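Local structure of ABC transporter periplasmic substrate-binding protein (Desulfovibrio alaskensis, 5MY5) at residues V182-G187 / N207-I212; D43-Q48 / N247-P252; G65-M70 / L79-P84; N222-I227 / A267-N272. The protein binds tungstate with high selectivity as the periplasmic component of an ABC transporter, probably delivering the oxyanion to the membrane permease for uptake. The protein carries 2 engineered substitutions. All coordinates share one frame; numbering follows the deposited sequence.

In the fold
The four contacts span the elongated two-lobed architecture of a periplasmic binding protein. Contact 1 lies toward one end of the chain, about 36 Å from contact 2 and about 32 Å from contact 3 (centre to centre), on the other side of the chain's centre from both. Contacts 3 and 4 touch: strands 78-81 and 221-228 are antiparallel neighbours in the sheet, joined by probable backbone hydrogen bonds from I227 N to L79 O (2.9 Å) and from S225 N to V81 O (3.0 Å). Contact 2 does not touch contact 4, although their centres are about 12 Å apart. No tungstate is bound in this structure.

Contact 1 (V182-G187 / N207-I212); sequences VAAEKG and NPPLKI
The apolar contact is made chiefly by L210, whose isobutyl group lies against the backbone and methyl groups of A183 and A184 on helix 176-186. Its CD1 branch does most of the touching: L210 CD1 lies 3.7 Å from A184 N and 3.9 Å from A184 CB, and it also meets A183 CB at 4.1 Å. The other branch, CD2, approaches the CA of A184, so the two methyls lie against the N and CA of this alanine. With CG anti to the carbonyl carbon (chi1 -59°), the L210 side chain is directed across to the helix. P209 adds a second, lighter apolar touch through its ring, P209 CG reaching A184 CB at 4.3 Å.

This is helix-on-sheet packing at the beginning of strand 210-214, one of the strands paired antiparallel with strand 100-112. L210 also packs on I110 and P112 of that strand, while A183 meets V139 of strand 138-140; the small alanine methyls allow the helix backbone to come close to the leucine.

No hydrogen bond crosses between the segments; L210 O is instead bonded to the hydroxyl of Y197 on helix 194-203. At the helix end, G187 adopts positive phi and closes a Schellman motif. Beside the strand, the ammonium group of K211 folds back over the preceding loop, where two acceptors grip it: K211 NZ donates to P208 O at 2.6 Å, in the carbonyl plane, and to N207 OD1 at 3.2 Å, tilted 24° from the plane of that amide.

Contact 2 (D43-Q48 / N247-P252); sequences DDLAPQ and NWMASP
The indole of W248 points its six-membered ring at helix 41-53, with L45 CB at its edge, in plane, 4.0 Å from W248 CH2. Two backbone groups approach the same ring obliquely: L45 O lies 3.4 Å from W248 CH2, and the carbonyl carbon of Q48 is close to CZ2. Q48 CB also meets W248 CZ2 at 3.8 Å, so the far end of the indole spans one turn of the opposing helix. The tryptophan reaches across because its CG is anti to the backbone N (chi1 -176°). Its NE1 is held separately by a hydrogen bond to D52, and F49 brings a second ring against the indole with the planes about 55° apart.

Next to the indole, M249 bends at chi2 and chi3 and brings its thioether to the leucine: M249 SD is 3.8 Å from L45 CD1, the two side chains crossing at about a right angle. The Q48 amide turns back along its own helix, where Q48 NE2 donates to D44 O at 3.0 Å from above the carbonyl plane. Beyond the other helix's last turn, S251 OG binds W248 O at 2.8 Å.

The contact joins helix 41-53 to the end of helix 239-250. Helix 252-260 packs on both segments, T257 touching L45 and Q48 while I258 meets M249; L102 of strand 100-112 touches M249 and A250.

Contact 3 (G65-M70 / L79-P84); sequences GKALKM and LLVHAP
L79 meets helix 64-72 with both branches of its side chain. Its CD1 methyl is directed at the end of L68, which is modelled in two conformers; in one of them L68 CD2 touches L79 CD1. The other branch lies against the helix backbone, L79 CD2 standing 3.6 Å from A67 O. With CG anti to the carbonyl carbon (chi1 -60°), L79 turns this fork toward the helix. L80 points its side chain to the other side of the strand, where it packs on M30. At V81 the side chain returns toward the helix, and V81 CG1 meets A67 CB at 4.2 Å. A67 thus has leucine and valine methyls near it, and A31 of the parallel strand 27-33 also packs against it.

Helix and strand run nearly antiparallel, their N-to-C directions 162° apart and their axes 9.3 Å apart at closest approach. The helix leads into the second strand of a β-α-β crossover, from strand 56-62 to strand 78-81, with strand 27-33 between them. F90 of helix 84-92 meets both L68 and L79. The segments share no hydrogen bond, so the contact rests on burial of aliphatic side chains.

Contact 4 (N222-I227 / A267-N272); sequences NQYSAI and ALFTPN
Q223 and N272 extend their side chains from opposite directions and meet through their terminal amides, whose planes are 15° apart. The nearly coplanar arrangement allows a reciprocal pair of hydrogen bonds. N272 ND2 donates to Q223 OE1 at 2.8 Å, at an N-H...acceptor angle of 166°, while Q223 NE2 donates to N272 OD1 at 3.0 Å, on a lone pair and in the carbonyl plane. This pair of hydrogen bonds fixes the rotation of both amides. The glutamine is steadied further by a third bond, Q223 NE2 to Y224 O at 3.0 Å, made possible by the bend at chi2 (64°) that curls the chain back toward its own strand. Both amide hydrogens of Q223 are therefore engaged.

The second meeting is aromatic. Y224 and F269 cross obliquely and touch at one corner each, Y224 CE1 lying 4.0 Å from F269 CE1. The tyrosine atom is at the edge of the phenylalanine ring, near its plane, so this is peripheral ring contact without stacking. Y224 OH bonds to T36, its ring also meets that of H82, and F269 packs on F261 and I258.

Strands 221-228 and 266-271 both pair antiparallel with strand 100-112. The two meetings join strand 221-228 to the irregular C-terminal end of the chain, F269 sitting in the break of strand 266-271 and N272 just past it, within the α/β fold of periplasmic binding proteins.

Contact 1 (V182-G187 / N207-I212)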
loop_
_atom_site.group_PDB
_atom_site.type_symbol
_atom_site.label_atom_id
_atom_site.label_comp_id
_atom_site.label_asym_id
_atom_site.label_seq_id
_atom_site.Cartn_x
_atom_site.Cartn_y
_atom_site.Cartn_z
ATOM N N VAL A 182 -16.260 -11.380 5.307
ATOM C CA VAL A 182 -16.359 -12.129 6.535
ATOM C C VAL A 182 -16.528 -11.261 7.772
ATOM O O VAL A 182 -17.393 -11.537 8.631
ATOM C CB VAL A 182 -15.140 -13.039 6.714
ATOM C CG1 VAL A 182 -15.161 -13.659 8.119
ATOM C CG2 VAL A 182 -15.081 -14.071 5.588
ATOM N N ALA A 183 -15.830 -10.128 7.846
ATOM C CA ALA A 183 -16.000 -9.177 8.958
ATOM C C ALA A 183 -17.441 -8.672 8.937
ATOM O O ALA A 183 -18.071 -8.606 10.016
ATOM C CB ALA A 183 -15.035 -8.049 8.876
ATOM N N ALA A 184 -18.025 -8.423 7.748
ATOM C CA ALA A 184 -19.426 -7.993 7.728
ATOM C C ALA A 184 -20.385 -9.058 8.235
ATOM O O ALA A 184 -21.243 -8.736 9.048
ATOM C CB ALA A 184 -19.834 -7.531 6.350
ATOM N N GLU A 185 -20.201 -10.318 7.821
ATOM C CA GLU A 185 -21.063 -11.403 8.214
ATOM C C GLU A 185 -20.969 -11.624 9.732
ATOM O O GLU A 185 -22.005 -11.954 10.392
ATOM C CB GLU A 185 -20.774 -12.648 7.392
ATOM C CG GLU A 185 -21.755 -13.809 7.600
ATOM C CD GLU A 185 -21.419 -14.711 8.773
ATOM O OE1 GLU A 185 -20.216 -14.935 9.057
ATOM O OE2 GLU A 185 -22.381 -15.238 9.396
ATOM N N LYS A 186 -19.777 -11.434 10.272
ATOM C CA LYS A 186 -19.496 -11.765 11.682
ATOM C C LYS A 186 -19.733 -10.601 12.581
ATOM O O LYS A 186 -19.691 -10.751 13.788
ATOM C CB LYS A 186 -18.105 -12.344 11.846
ATOM C CG LYS A 186 -17.999 -13.729 11.266
ATOM C CD LYS A 186 -16.611 -14.219 11.521
ATOM C CE LYS A 186 -16.352 -15.616 11.012
ATOM N NZ LYS A 186 -17.173 -16.561 11.799
ATOM N N GLY A 187 -20.090 -9.428 12.053
ATOM C CA GLY A 187 -20.034 -8.233 12.926
ATOM C C GLY A 187 -18.719 -7.873 13.590
ATOM O O GLY A 187 -18.667 -7.445 14.748
ATOM N N ASN A 207 -23.459 2.882 1.521
ATOM C CA ASN A 207 -23.998 2.591 2.819
ATOM C C ASN A 207 -23.690 1.094 3.154
ATOM O O ASN A 207 -24.575 0.279 3.428
ATOM C CB ASN A 207 -25.516 2.811 2.811
ATOM C CG ASN A 207 -26.112 2.866 4.206
ATOM O OD1 ASN A 207 -25.456 3.240 5.191
ATOM N ND2 ASN A 207 -27.379 2.529 4.280
ATOM N N PRO A 208 -22.393 0.744 3.218
ATOM C CA PRO A 208 -22.090 -0.577 3.775
ATOM C C PRO A 208 -22.296 -0.641 5.308
ATOM O O PRO A 208 -22.215 0.379 5.991
ATOM C CB PRO A 208 -20.587 -0.713 3.447
ATOM C CG PRO A 208 -20.118 0.689 3.607
ATOM C CD PRO A 208 -21.194 1.529 2.946
ATOM N N PRO A 209 -22.392 -1.883 5.854
ATOM C CA PRO A 209 -22.510 -2.016 7.283
ATOM C C PRO A 209 -21.289 -1.784 8.094
ATOM O O PRO A 209 -21.389 -1.516 9.261
ATOM C CB PRO A 209 -22.966 -3.468 7.463
ATOM C CG PRO A 209 -22.472 -4.187 6.218
ATOM C CD PRO A 209 -22.594 -3.132 5.147
ATOM N N LEU A 210 -20.105 -1.846 7.459
ATOM C CA LEU A 210 -18.836 -1.601 8.094
ATOM C C LEU A 210 -18.371 -0.228 7.662
ATOM O O LEU A 210 -18.440 0.100 6.496
ATOM C CB LEU A 210 -17.797 -2.628 7.634
ATOM C CG LEU A 210 -18.112 -4.085 7.892
ATOM C CD1 LEU A 210 -17.055 -4.928 7.227
ATOM C CD2 LEU A 210 -18.308 -4.374 9.411
ATOM N N LYS A 211 -17.985 0.531 8.637
ATOM C CA LYS A 211 -17.554 1.956 8.492
ATOM C C LYS A 211 -16.091 2.070 8.874
ATOM O O LYS A 211 -15.555 1.226 9.658
ATOM C CB LYS A 211 -18.455 2.816 9.409
ATOM C CG LYS A 211 -19.930 2.564 9.206
ATOM C CD LYS A 211 -20.412 2.948 7.823
ATOM C CE LYS A 211 -21.943 2.833 7.716
ATOM N NZ LYS A 211 -22.489 2.992 6.321
ATOM N N ILE A 212 -15.389 3.097 8.423
ATOM C CA ILE A 212 -14.071 3.374 8.858
ATOM C C ILE A 212 -14.115 3.890 10.283
ATOM O O ILE A 212 -14.824 4.893 10.550
ATOM C CB ILE A 212 -13.276 4.383 7.978
ATOM C CG1 ILE A 212 -13.117 3.807 6.542
ATOM C CG2 ILE A 212 -11.987 4.781 8.655
ATOM C CD1 ILE A 212 -12.556 4.866 5.603
#

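Contact 2 (D43-Q48 / N247-P252)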
loop_
_atom_site.group_PDB
_atom_site.type_symbol
_atom_site.label_atom_id
_atom_site.label_comp_id
_atom_site.label_asym_id
_atom_site.label_seq_id
_atom_site.Cartn_x
_atom_site.Cartn_y
_atom_site.Cartn_z
ATOM N N ASP A 43 -2.019 4.274 -14.626
ATOM C CA ASP A 43 -2.783 4.501 -15.868
ATOM C C ASP A 43 -3.077 5.962 -16.069
ATOM O O ASP A 43 -3.212 6.367 -17.230
ATOM C CB ASP A 43 -4.090 3.724 -15.838
ATOM C CG ASP A 43 -3.877 2.253 -15.789
ATOM O OD1 ASP A 43 -3.134 1.713 -16.583
ATOM O OD2 ASP A 43 -4.486 1.557 -14.945
ATOM N N ASP A 44 -3.251 6.722 -15.013
ATOM C CA ASP A 44 -3.371 8.184 -15.103
ATOM C C ASP A 44 -2.078 8.892 -15.306
ATOM O O ASP A 44 -1.983 9.844 -16.095
ATOM C CB ASP A 44 -4.009 8.721 -13.807
ATOM C CG ASP A 44 -5.406 9.175 -13.977
ATOM O OD1 ASP A 44 -6.229 8.375 -14.510
ATOM O OD2 ASP A 44 -5.656 10.323 -13.538
ATOM N N LEU A 45 -1.024 8.487 -14.567
ATOM C CA LEU A 45 0.253 9.191 -14.592
ATOM C C LEU A 45 1.025 8.946 -15.856
ATOM O O LEU A 45 1.736 9.867 -16.334
ATOM C CB LEU A 45 1.126 8.782 -13.371
ATOM C CG LEU A 45 0.628 9.292 -12.055
ATOM C CD1 LEU A 45 1.624 8.839 -10.966
ATOM C CD2 LEU A 45 0.400 10.829 -11.949
ATOM N N ALA A 46 1.015 7.716 -16.328
ATOM C CA ALA A 46 1.923 7.345 -17.427
ATOM C C ALA A 46 1.733 8.214 -18.729
ATOM O O ALA A 46 2.701 8.735 -19.262
ATOM C CB ALA A 46 1.881 5.882 -17.735
ATOM N N PRO A 47 0.482 8.498 -19.155
ATOM C CA PRO A 47 0.377 9.362 -20.362
ATOM C C PRO A 47 0.829 10.784 -20.076
ATOM O O PRO A 47 1.423 11.446 -20.942
ATOM C CB PRO A 47 -1.133 9.368 -20.684
ATOM C CG PRO A 47 -1.720 8.259 -19.929
ATOM C CD PRO A 47 -0.795 7.869 -18.806
ATOM N N GLN A 48 0.650 11.253 -18.844
ATOM C CA GLN A 48 1.146 12.594 -18.498
ATOM C C GLN A 48 2.702 12.665 -18.486
ATOM O O GLN A 48 3.343 13.628 -18.946
ATOM C CB GLN A 48 0.605 13.080 -17.154
ATOM C CG GLN A 48 -0.940 12.976 -17.026
ATOM C CD GLN A 48 -1.596 13.498 -15.733
ATOM O OE1 GLN A 48 -1.655 14.705 -15.483
ATOM N NE2 GLN A 48 -2.228 12.573 -14.965
ATOM N N ASN A 247 12.511 12.475 -11.138
ATOM C CA ASN A 247 12.450 13.949 -11.148
ATOM C C ASN A 247 11.036 14.416 -11.393
ATOM O O ASN A 247 10.546 15.309 -10.745
ATOM C CB ASN A 247 13.451 14.486 -12.192
ATOM C CG ASN A 247 13.436 15.975 -12.283
ATOM O OD1 ASN A 247 12.623 16.538 -12.977
ATOM N ND2 ASN A 247 14.402 16.605 -11.607
ATOM N N TRP A 248 10.371 13.844 -12.424
ATOM C CA TRP A 248 9.041 14.123 -12.705
ATOM C C TRP A 248 8.063 13.868 -11.561
ATOM O O TRP A 248 7.223 14.734 -11.223
ATOM C CB TRP A 248 8.626 13.376 -13.983
ATOM C CG TRP A 248 7.228 13.682 -14.449
ATOM C CD1 TRP A 248 6.846 14.778 -15.168
ATOM C CD2 TRP A 248 6.064 12.898 -14.281
ATOM N NE1 TRP A 248 5.521 14.738 -15.401
ATOM C CE2 TRP A 248 5.005 13.566 -14.896
ATOM C CE3 TRP A 248 5.791 11.652 -13.648
ATOM C CZ2 TRP A 248 3.709 13.078 -14.882
ATOM C CZ3 TRP A 248 4.553 11.157 -13.670
ATOM C CH2 TRP A 248 3.489 11.859 -14.280
ATOM N N MET A 249 8.211 12.717 -10.871
ATOM C CA MET A 249 7.228 12.361 -9.872
ATOM C C MET A 249 7.405 13.263 -8.660
ATOM O O MET A 249 6.414 13.456 -7.919
ATOM C CB MET A 249 7.483 10.929 -9.315
ATOM C CG MET A 249 7.079 9.885 -10.301
ATOM S SD MET A 249 5.270 9.672 -10.424
ATOM C CE MET A 249 4.992 8.686 -8.896
ATOM N N ALA A 250 8.639 13.729 -8.387
ATOM C CA ALA A 250 8.912 14.556 -7.169
ATOM C C ALA A 250 8.609 16.062 -7.428
ATOM O O ALA A 250 8.673 16.861 -6.495
ATOM C CB ALA A 250 10.361 14.429 -6.746
ATOM N N SER A 251 8.293 16.414 -8.653
ATOM C CA SER A 251 8.075 17.844 -9.014
ATOM C C SER A 251 6.825 18.300 -8.322
ATOM O O SER A 251 5.860 17.534 -8.133
ATOM C CB SER A 251 7.915 17.956 -10.546
ATOM O OG SER A 251 6.736 17.436 -11.066
ATOM N N PRO A 252 6.773 19.568 -7.925
ATOM C CA PRO A 252 5.493 20.053 -7.385
ATOM C C PRO A 252 4.234 19.769 -8.192
ATOM O O PRO A 252 3.165 19.487 -7.629
ATOM C CB PRO A 252 5.740 21.575 -7.321
ATOM C CG PRO A 252 7.214 21.679 -7.077
ATOM C CD PRO A 252 7.865 20.549 -7.840
#

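Contact 3 (G65-M70 / L79-P84)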
loop_
_atom_site.group_PDB
_atom_site.type_symbol
_atom_site.label_atom_id
_atom_site.label_comp_id
_atom_site.label_asym_id
_atom_site.label_seq_id
_atom_site.Cartn_x
_atom_site.Cartn_y
_atom_site.Cartn_z
ATOM N N GLY A 65 8.397 -9.085 -3.473
ATOM C CA GLY A 65 9.611 -9.870 -3.639
ATOM C C GLY A 65 10.040 -10.070 -5.076
ATOM O O GLY A 65 11.225 -9.923 -5.406
ATOM N N LYS A 66 9.053 -10.362 -5.884
ATOM C CA LYS A 66 9.296 -10.588 -7.312
ATOM C C LYS A 66 9.743 -9.294 -8.019
ATOM O O LYS A 66 10.575 -9.365 -8.897
ATOM C CB LYS A 66 8.018 -11.130 -7.962
ATOM C CG LYS A 66 8.173 -11.545 -9.432
ATOM C CD LYS A 66 9.281 -12.618 -9.682
ATOM C CE LYS A 66 9.526 -12.807 -11.171
ATOM N NZ LYS A 66 8.334 -12.508 -12.022
ATOM N N ALA A 67 9.181 -8.155 -7.585
ATOM C CA ALA A 67 9.614 -6.844 -8.149
ATOM C C ALA A 67 11.036 -6.611 -7.861
ATOM O O ALA A 67 11.815 -6.160 -8.698
ATOM C CB ALA A 67 8.764 -5.726 -7.619
ATOM N N LEU A 68 11.418 -6.793 -6.597
ATOM C CA LEU A 68 12.797 -6.653 -6.181
ATOM C C LEU A 68 13.716 -7.582 -6.958
ATOM O O LEU A 68 14.775 -7.166 -7.420
ATOM C CB LEU A 68 12.886 -6.907 -4.662
ATOM C CG LEU A 68 12.221 -5.736 -3.926
ATOM C CD1 LEU A 68 11.711 -6.106 -2.549
ATOM C CD2 LEU A 68 13.196 -4.603 -3.822
ATOM N N LYS A 69 13.272 -8.831 -7.127
ATOM C CA LYS A 69 14.024 -9.823 -7.897
ATOM C C LYS A 69 14.207 -9.368 -9.352
ATOM O O LYS A 69 15.280 -9.537 -9.874
ATOM C CB LYS A 69 13.391 -11.228 -7.855
ATOM C CG LYS A 69 13.706 -12.008 -6.567
ATOM C CD LYS A 69 13.394 -13.521 -6.616
ATOM C CE LYS A 69 11.910 -13.842 -6.623
ATOM N NZ LYS A 69 11.152 -13.530 -5.369
ATOM N N MET A 70 13.184 -8.776 -9.971
ATOM C CA MET A 70 13.307 -8.233 -11.310
ATOM C C MET A 70 14.380 -7.166 -11.387
ATOM O O MET A 70 15.145 -7.115 -12.366
ATOM C CB MET A 70 11.988 -7.662 -11.841
ATOM C CG MET A 70 10.888 -8.713 -12.147
ATOM S SD MET A 70 9.337 -8.074 -12.765
ATOM C CE MET A 70 9.819 -8.071 -14.548
ATOM N N LEU A 79 12.274 0.657 -9.853
ATOM C CA LEU A 79 11.259 0.059 -9.025
ATOM C C LEU A 79 10.347 1.199 -8.511
ATOM O O LEU A 79 10.813 2.250 -8.113
ATOM C CB LEU A 79 11.890 -0.610 -7.771
ATOM C CG LEU A 79 12.875 -1.705 -8.006
ATOM C CD1 LEU A 79 13.227 -2.403 -6.679
ATOM C CD2 LEU A 79 12.506 -2.691 -9.057
ATOM N N LEU A 80 9.091 0.828 -8.361
ATOM C CA LEU A 80 8.134 1.717 -7.577
ATOM C C LEU A 80 7.469 0.754 -6.629
ATOM O O LEU A 80 6.601 -0.018 -6.990
ATOM C CB LEU A 80 7.116 2.401 -8.520
ATOM C CG LEU A 80 6.117 3.301 -7.798
ATOM C CD1 LEU A 80 6.765 4.467 -7.072
ATOM C CD2 LEU A 80 5.077 3.770 -8.881
ATOM N N VAL A 81 7.841 0.856 -5.348
ATOM C CA VAL A 81 7.397 -0.163 -4.377
ATOM C C VAL A 81 7.098 0.501 -3.043
ATOM O O VAL A 81 7.194 1.735 -2.934
ATOM C CB VAL A 81 8.428 -1.307 -4.195
ATOM C CG1 VAL A 81 8.497 -2.161 -5.480
ATOM C CG2 VAL A 81 9.759 -0.724 -3.903
ATOM N N HIS A 82 6.651 -0.318 -2.092
ATOM C CA HIS A 82 6.155 0.233 -0.819
ATOM C C HIS A 82 6.455 -0.716 0.323
ATOM O O HIS A 82 5.533 -1.227 0.984
ATOM C CB HIS A 82 4.660 0.554 -0.922
ATOM C CG HIS A 82 3.857 -0.522 -1.554
ATOM N ND1 HIS A 82 3.227 -1.495 -0.832
ATOM C CD2 HIS A 82 3.591 -0.805 -2.868
ATOM C CE1 HIS A 82 2.602 -2.332 -1.655
ATOM N NE2 HIS A 82 2.818 -1.937 -2.910
ATOM N N ALA A 83 7.741 -0.970 0.473
ATOM C CA ALA A 83 8.254 -1.921 1.471
ATOM C C ALA A 83 9.651 -1.494 2.000
ATOM O O ALA A 83 10.689 -1.963 1.567
ATOM C CB ALA A 83 8.277 -3.310 0.866
ATOM N N PRO A 84 9.595 -0.560 2.966
ATOM C CA PRO A 84 10.826 0.149 3.328
ATOM C C PRO A 84 12.015 -0.751 3.737
ATOM O O PRO A 84 13.089 -0.517 3.287
ATOM C CB PRO A 84 10.347 1.093 4.439
ATOM C CG PRO A 84 8.890 1.352 4.120
ATOM C CD PRO A 84 8.404 0.091 3.508
#

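Contact 4 (N222-I227 / A267-N272)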
loop_
_atom_site.group_PDB
_atom_site.type_symbol
_atom_site.label_atom_id
_atom_site.label_comp_id
_atom_site.label_asym_id
_atom_site.label_seq_id
_atom_site.Cartn_x
_atom_site.Cartn_y
_atom_site.Cartn_z
ATOM N N ASN A 222 1.328 3.741 4.098
ATOM C CA ASN A 222 1.960 2.822 3.162
ATOM C C ASN A 222 2.847 3.660 2.263
ATOM O O ASN A 222 2.383 4.074 1.167
ATOM C CB ASN A 222 0.906 2.037 2.432
ATOM C CG ASN A 222 1.485 0.881 1.555
ATOM O OD1 ASN A 222 2.382 0.177 2.000
ATOM N ND2 ASN A 222 0.950 0.707 0.331
ATOM N N GLN A 223 4.081 3.867 2.673
ATOM C CA GLN A 223 5.021 4.784 2.019
ATOM C C GLN A 223 5.503 4.132 0.674
ATOM O O GLN A 223 6.081 3.049 0.659
ATOM C CB GLN A 223 6.220 5.088 2.846
ATOM C CG GLN A 223 7.147 6.095 2.210
ATOM C CD GLN A 223 6.514 7.447 2.034
ATOM O OE1 GLN A 223 6.010 8.059 3.007
ATOM N NE2 GLN A 223 6.553 7.978 0.823
ATOM N N TYR A 224 5.323 4.885 -0.444
ATOM C CA TYR A 224 5.934 4.559 -1.712
ATOM C C TYR A 224 7.261 5.241 -1.947
ATOM O O TYR A 224 7.375 6.488 -1.640
ATOM C CB TYR A 224 5.050 5.009 -2.857
ATOM C CG TYR A 224 4.025 4.038 -3.176
ATOM C CD1 TYR A 224 2.886 3.918 -2.389
ATOM C CD2 TYR A 224 4.165 3.196 -4.255
ATOM C CE1 TYR A 224 1.904 2.978 -2.684
ATOM C CE2 TYR A 224 3.217 2.256 -4.567
ATOM C CZ TYR A 224 2.056 2.142 -3.785
ATOM O OH TYR A 224 1.123 1.209 -4.113
ATOM N N SER A 225 8.205 4.505 -2.541
ATOM C CA SER A 225 9.454 5.076 -3.024
ATOM C C SER A 225 9.764 4.588 -4.426
ATOM O O SER A 225 9.424 3.450 -4.785
ATOM C CB SER A 225 10.578 4.710 -2.103
ATOM O OG SER A 225 10.269 5.187 -0.802
ATOM N N ALA A 226 10.489 5.432 -5.161
ATOM C CA ALA A 226 11.088 4.993 -6.408
ATOM C C ALA A 226 12.536 4.686 -6.183
ATOM O O ALA A 226 13.218 5.386 -5.363
ATOM C CB ALA A 226 10.952 6.061 -7.510
ATOM N N ILE A 227 13.031 3.660 -6.863
ATOM C CA ILE A 227 14.467 3.280 -6.735
ATOM C C ILE A 227 14.980 2.924 -8.106
ATOM O O ILE A 227 14.665 1.882 -8.678
ATOM C CB ILE A 227 14.585 1.998 -5.850
ATOM C CG1 ILE A 227 13.936 2.211 -4.487
ATOM C CG2 ILE A 227 16.061 1.699 -5.660
ATOM C CD1 ILE A 227 13.707 0.923 -3.669
ATOM N N ALA A 267 -10.160 10.545 -2.270
ATOM C CA ALA A 267 -8.691 10.698 -2.194
ATOM C C ALA A 267 -8.050 9.342 -1.781
ATOM O O ALA A 267 -8.683 8.558 -1.024
ATOM C CB ALA A 267 -8.306 11.719 -1.135
ATOM N N LEU A 268 -6.842 9.078 -2.317
ATOM C CA LEU A 268 -6.152 7.832 -1.993
ATOM C C LEU A 268 -4.717 8.048 -1.603
ATOM O O LEU A 268 -4.219 7.378 -0.650
ATOM C CB LEU A 268 -6.358 6.886 -3.168
ATOM C CG LEU A 268 -6.038 5.420 -3.079
ATOM C CD1 LEU A 268 -7.080 4.754 -2.199
ATOM C CD2 LEU A 268 -6.091 4.824 -4.440
ATOM N N PHE A 269 -3.990 8.924 -2.286
ATOM C CA PHE A 269 -2.568 9.167 -2.019
ATOM C C PHE A 269 -2.284 10.542 -1.452
ATOM O O PHE A 269 -2.865 11.506 -1.979
ATOM C CB PHE A 269 -1.813 9.017 -3.317
ATOM C CG PHE A 269 -1.850 7.651 -3.926
ATOM C CD1 PHE A 269 -0.965 6.596 -3.501
ATOM C CD2 PHE A 269 -2.758 7.347 -4.909
ATOM C CE1 PHE A 269 -0.984 5.354 -4.131
ATOM C CE2 PHE A 269 -2.742 6.148 -5.522
ATOM C CZ PHE A 269 -1.939 5.129 -5.110
ATOM N N THR A 270 -1.412 10.677 -0.464
ATOM C CA THR A 270 -0.895 11.892 0.037
ATOM C C THR A 270 0.536 12.003 -0.557
ATOM O O THR A 270 1.413 11.229 -0.185
ATOM C CB THR A 270 -0.902 11.925 1.571
ATOM O OG1 THR A 270 -2.215 11.695 2.031
ATOM C CG2 THR A 270 -0.367 13.187 2.080
ATOM N N PRO A 271 0.809 13.008 -1.416
ATOM C CA PRO A 271 2.183 13.306 -1.784
ATOM C C PRO A 271 3.062 13.727 -0.653
ATOM O O PRO A 271 2.587 14.456 0.219
ATOM C CB PRO A 271 2.039 14.437 -2.813
ATOM C CG PRO A 271 0.775 15.056 -2.474
ATOM C CD PRO A 271 -0.125 14.091 -1.769
ATOM N N ASN A 272 4.311 13.288 -0.629
ATOM C CA ASN A 272 5.229 13.623 0.424
ATOM C C ASN A 272 6.678 13.613 0.044
ATOM O O ASN A 272 7.537 13.389 0.862
ATOM C CB ASN A 272 4.915 12.819 1.724
ATOM C CG ASN A 272 5.367 11.375 1.676
ATOM O OD1 ASN A 272 5.549 10.767 0.587
ATOM N ND2 ASN A 272 5.563 10.817 2.837
#